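Local coordinates for methionine import ATP-binding protein metN 2 (Enterococcus faecalis, PDB 2QSW), which is probably the ATP-binding subunit of an ABC importer, represented here by its C-terminal NIL domain of the ACT-like clan, at residues A[13-16]-A[17-20]. Numbering follows the deposited sequence. Where two conformers were deposited one is given.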
# COMPACT_ATOMS: atom_id res chain seq x y z
N VAL A 13 13.59 -6.60 3.70
CA VAL A 13 12.97 -6.11 2.47
C VAL A 13 13.73 -4.93 1.87
O VAL A 13 13.66 -4.72 0.67
CB VAL A 13 11.47 -5.74 2.67
CG1 VAL A 13 10.67 -6.98 3.05
CG2 VAL A 13 11.30 -4.59 3.69
N GLU A 14 14.41 -4.12 2.70
CA GLU A 14 15.11 -2.95 2.15
C GLU A 14 16.24 -3.37 1.21
O GLU A 14 16.58 -2.62 0.32
CB GLU A 14 15.60 -1.95 3.20
CG GLU A 14 14.48 -1.23 3.89
CD GLU A 14 13.87 -2.00 5.05
OE1 GLU A 14 14.34 -3.11 5.41
OE2 GLU A 14 12.92 -1.48 5.66
N GLU A 15 16.69 -4.61 1.30
CA GLU A 15 17.67 -5.11 0.30
C GLU A 15 17.06 -5.20 -1.12
O GLU A 15 17.73 -4.99 -2.13
CB GLU A 15 18.27 -6.41 0.76
CG GLU A 15 19.12 -6.20 1.95
CD GLU A 15 19.85 -7.44 2.32
OE1 GLU A 15 20.86 -7.76 1.65
OE2 GLU A 15 19.39 -8.12 3.27
N MSE A 16 15.77 -5.49 -1.20
CA MSE A 16 15.08 -5.43 -2.47
C MSE A 16 15.02 -4.02 -3.00
O MSE A 16 15.29 -3.79 -4.18
CB MSE A 16 13.66 -5.98 -2.37
CG MSE A 16 13.61 -7.39 -1.86
SE MSE A 16 11.76 -7.99 -1.72
CE MSE A 16 12.05 -9.64 -0.76
N LEU A 17 14.71 -3.04 -2.12
CA LEU A 17 14.68 -1.64 -2.54
C LEU A 17 16.06 -1.16 -2.99
O LEU A 17 16.20 -0.37 -3.94
CB LEU A 17 14.20 -0.77 -1.37
CG LEU A 17 12.75 -0.99 -0.94
CD1 LEU A 17 12.47 -0.36 0.41
CD2 LEU A 17 11.83 -0.43 -2.01
N GLU A 18 17.07 -1.70 -2.33
CA GLU A 18 18.41 -1.34 -2.67
C GLU A 18 18.77 -1.84 -4.07
O GLU A 18 19.42 -1.10 -4.84
CB GLU A 18 19.35 -1.90 -1.61
CG GLU A 18 20.79 -1.42 -1.70
CD GLU A 18 21.72 -2.17 -0.78
OE1 GLU A 18 21.34 -3.30 -0.38
OE2 GLU A 18 22.85 -1.66 -0.50
N GLN A 19 18.40 -3.07 -4.41
CA GLN A 19 18.81 -3.63 -5.69
C GLN A 19 17.92 -3.24 -6.86
O GLN A 19 18.35 -3.32 -8.02
CB GLN A 19 18.91 -5.16 -5.62
CG GLN A 19 19.88 -5.65 -4.58
CD GLN A 19 21.26 -5.03 -4.71
OE1 GLN A 19 21.73 -4.31 -3.81
NE2 GLN A 19 21.89 -5.26 -5.86
N TYR A 20 16.67 -2.87 -6.56
CA TYR A 20 15.68 -2.58 -7.58
C TYR A 20 15.04 -1.23 -7.25
O TYR A 20 13.93 -1.15 -6.78
CB TYR A 20 14.66 -3.75 -7.65
CG TYR A 20 15.38 -5.07 -7.92
CD1 TYR A 20 15.87 -5.36 -9.18
CD2 TYR A 20 15.64 -5.97 -6.90
CE1 TYR A 20 16.56 -6.52 -9.43
CE2 TYR A 20 16.34 -7.14 -7.13
CZ TYR A 20 16.81 -7.42 -8.40
OH TYR A 20 17.51 -8.59 -8.67
O HOH W 1 21.86 -6.25 -0.17
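Glu-18 N donates to Glu-14 O over 2.8 Å, and one step further on Gln-19 N reaches Glu-15 O at 3.1 Å. The last turn closes with Tyr-20 N on Met-16 O at 2.9 Å, although Tyr-20 itself has already left helical geometry. At the other end the bond from Leu-17 N to Val-13 O is weak. Side chains pack close against these carbonyls: in the conformers given, the bent Gln-19 chain brings CG to 3.3 Å from Glu-15 O, and the Tyr-20 ring, its CG beside the backbone N (chi1 -57°), turns its CD2 edge to Met-16 O, which lies near the ring plane. Selenomethionine Met-16, a straight chain from CG to CE, leaves the helix toward Ile-54, Ile-25 and Ile-97; Tyr-20 also meets Ile-25 and Ile-54. Leu-17 is intermediate, touching Ile-25 and Ile-97 while Glu-14 runs next to it in the same direction, Glu-14 CG 4.1 Å from Leu-17 CD1. The solvent side, with Glu-14, Glu-15 and Glu-18, is looser. Glu-18, its CG anti to the backbone N (chi1 -171°), extends alongside Glu-15, and one water donates to both, its oxygen 2.6 Å from Glu-15 OE1 and 3.0 Å from Glu-18 OE1, probably easing the repulsion between like charges. This is the i to i+4 bonding of a short alpha-helix, here the N-terminal helix 13-19 packed by one face on the antiparallel sheet of the ACT-like NIL domain.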